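Local coordinates for protein tapirin (Caldicellulosiruptor kristjanssonii, PDB 6N2B) that probably helps the bacterium adhere to plant biomass by binding cellulose through its beta-helical C-terminal domain, at residues Gly252-Val257 with Gln273-Phe278. Sequence-based numbering, arbitrary orientation.
Sequences GPEVIV and QNKLVF
Val257 and Phe278 meet side by side at the C-terminal ends of two parallel strands, 254-257 and 275-278, neighbours in successive coils of the tapirin beta-helix. Val257 CB sits over one face of the Phe278 ring, 4.2 Å from its centroid, a CH-pi contact. With CG1 anti to the backbone N (chi1 174°), Val257 also sets that methyl 3.7 Å from Phe278 CD2. Next to them on this buried face, Val255 CG1 packs against Leu276 CD1 at 3.7 Å; Ile272 and Met270 of strand 269-272 border this pair, and Tyr309 meets the Phe278 ring edge-to-face. Backbone bonds lock the register: Val277 N gives to Val255 O at 2.9 Å, and Val257 N to Val277 O at 2.8 Å, both nearly straight at the acceptor. On the other face Glu254, Ile256 and Lys275 are partly exposed, while Val277 is buried. There Ile256 CD1 rests on Val277 CB, while Glu254 and Lys275 run alongside each other into a weak salt bridge, OE2 to NZ at 3.3 Å; the lysine chain, bent at chi3 (90°), lays its CE against Glu254 CG. The other oxygen, OE1, makes a salt bridge to Arg233, so the carboxylate engages two different cations. An alanine at Glu254 is likely to leave Lys275 and Arg233 without their shared counter-charge and the lysine tail free to swing. Before the strands begin, the chains move apart at Gly252 and Gln273, and a water bridges Gly252 O to the backbone N of Asn274 and of Lys275. Asn274 ND2 reaches Pro253 O at 2.9 Å, in the carbonyl plane, a side-chain hydrogen bond close to this water. Cohesion between the coils therefore comes from apolar packing and backbone bonds at one end, giving way to water, amide and charge at the other.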
loop_
_atom_site.group_PDB
_atom_site.type_symbol
_atom_site.label_atom_id
_atom_site.label_comp_id
_atom_site.label_asym_id
_atom_site.label_seq_id
_atom_site.Cartn_x
_atom_site.Cartn_y
_atom_site.Cartn_z
ATOM N N GLY A 252 -2.837 -0.029 -11.175
ATOM C CA GLY A 252 -4.212 -0.093 -11.626
ATOM C C GLY A 252 -5.014 1.180 -11.377
ATOM O O GLY A 252 -4.479 2.226 -10.987
ATOM N N PRO A 253 -6.331 1.108 -11.612
ATOM C CA PRO A 253 -7.145 2.339 -11.663
ATOM C C PRO A 253 -7.569 2.954 -10.322
ATOM O O PRO A 253 -7.920 4.142 -10.311
ATOM C CB PRO A 253 -8.385 1.904 -12.467
ATOM C CG PRO A 253 -8.432 0.429 -12.365
ATOM C CD PRO A 253 -7.008 -0.032 -12.255
ATOM N N GLU A 254 -7.603 2.215 -9.213
ATOM C CA GLU A 254 -8.029 2.787 -7.939
ATOM C C GLU A 254 -7.181 2.219 -6.819
ATOM O O GLU A 254 -6.659 1.107 -6.922
ATOM C CB GLU A 254 -9.508 2.505 -7.566
ATOM C CG GLU A 254 -10.524 2.344 -8.706
ATOM C CD GLU A 254 -11.923 1.924 -8.208
ATOM O OE1 GLU A 254 -12.307 0.739 -8.385
ATOM O OE2 GLU A 254 -12.629 2.781 -7.629
ATOM N N VAL A 255 -7.053 3.006 -5.749
ATOM C CA VAL A 255 -6.696 2.518 -4.425
ATOM C C VAL A 255 -7.755 3.069 -3.500
ATOM O O VAL A 255 -7.807 4.277 -3.270
ATOM C CB VAL A 255 -5.301 2.953 -3.966
ATOM C CG1 VAL A 255 -5.046 2.436 -2.544
ATOM C CG2 VAL A 255 -4.238 2.430 -4.905
ATOM N N ILE A 256 -8.610 2.203 -2.987
ATOM C CA ILE A 256 -9.744 2.621 -2.177
ATOM C C ILE A 256 -9.505 2.123 -0.767
ATOM O O ILE A 256 -9.508 0.912 -0.520
ATOM C CB ILE A 256 -11.069 2.085 -2.728
ATOM C CG1 ILE A 256 -11.167 2.322 -4.251
ATOM C CG2 ILE A 256 -12.227 2.675 -1.944
ATOM C CD1 ILE A 256 -11.331 3.780 -4.690
ATOM N N VAL A 257 -9.312 3.047 0.162
ATOM C CA VAL A 257 -9.167 2.723 1.576
ATOM C C VAL A 257 -10.497 3.040 2.255
ATOM O O VAL A 257 -10.889 4.206 2.346
ATOM C CB VAL A 257 -8.004 3.498 2.207
ATOM C CG1 VAL A 257 -7.963 3.271 3.715
ATOM C CG2 VAL A 257 -6.686 3.096 1.547
ATOM N N GLN A 273 -1.192 5.158 -9.751
ATOM C CA GLN A 273 -1.326 5.315 -11.201
ATOM C C GLN A 273 -2.474 6.246 -11.590
ATOM O O GLN A 273 -2.308 7.118 -12.451
ATOM C CB GLN A 273 -1.521 3.944 -11.848
ATOM C CG GLN A 273 -1.999 3.984 -13.286
ATOM C CD GLN A 273 -0.885 4.355 -14.230
ATOM O OE1 GLN A 273 0.291 4.130 -13.942
ATOM N NE2 GLN A 273 -1.245 4.933 -15.365
ATOM N N ASN A 274 -3.653 6.074 -10.983
ATOM C CA ASN A 274 -4.799 6.911 -11.331
ATOM C C ASN A 274 -5.372 7.658 -10.131
ATOM O O ASN A 274 -5.228 8.884 -10.059
ATOM C CB ASN A 274 -5.876 6.081 -12.023
ATOM C CG ASN A 274 -7.094 6.907 -12.378
ATOM O OD1 ASN A 274 -7.007 7.858 -13.166
ATOM N ND2 ASN A 274 -8.240 6.563 -11.785
ATOM N N LYS A 275 -6.039 6.973 -9.198
ATOM C CA LYS A 275 -6.800 7.632 -8.141
ATOM C C LYS A 275 -6.566 6.952 -6.788
ATOM O O LYS A 275 -6.395 5.728 -6.714
ATOM C CB LYS A 275 -8.308 7.656 -8.517
ATOM C CG LYS A 275 -9.294 7.167 -7.456
ATOM C CD LYS A 275 -10.751 7.185 -7.970
ATOM C CE LYS A 275 -11.159 5.862 -8.632
ATOM N NZ LYS A 275 -12.617 5.795 -8.974
ATOM N N LEU A 276 -6.533 7.758 -5.721
ATOM C CA LEU A 276 -6.453 7.276 -4.344
ATOM C C LEU A 276 -7.599 7.895 -3.557
ATOM O O LEU A 276 -7.860 9.094 -3.677
ATOM C CB LEU A 276 -5.103 7.626 -3.700
ATOM C CG LEU A 276 -4.923 7.488 -2.183
ATOM C CD1 LEU A 276 -5.269 6.074 -1.718
ATOM C CD2 LEU A 276 -3.493 7.846 -1.787
ATOM N N VAL A 277 -8.301 7.085 -2.776
ATOM C CA VAL A 277 -9.479 7.564 -2.069
ATOM C C VAL A 277 -9.466 6.991 -0.663
ATOM O O VAL A 277 -9.560 5.773 -0.487
ATOM C CB VAL A 277 -10.789 7.180 -2.785
ATOM C CG1 VAL A 277 -11.982 7.764 -2.063
ATOM C CG2 VAL A 277 -10.777 7.667 -4.215
ATOM N N PHE A 278 -9.341 7.860 0.335
ATOM C CA PHE A 278 -9.707 7.515 1.703
ATOM C C PHE A 278 -11.178 7.857 1.876
ATOM O O PHE A 278 -11.554 9.030 1.840
ATOM C CB PHE A 278 -8.854 8.266 2.710
ATOM C CG PHE A 278 -7.479 7.732 2.834
ATOM C CD1 PHE A 278 -6.509 8.083 1.920
ATOM C CD2 PHE A 278 -7.148 6.871 3.869
ATOM C CE1 PHE A 278 -5.227 7.588 2.033
ATOM C CE2 PHE A 278 -5.868 6.380 3.990
ATOM C CZ PHE A 278 -4.904 6.744 3.068
HETATM O O HOH W 1 -4.748 4.360 -9.160
#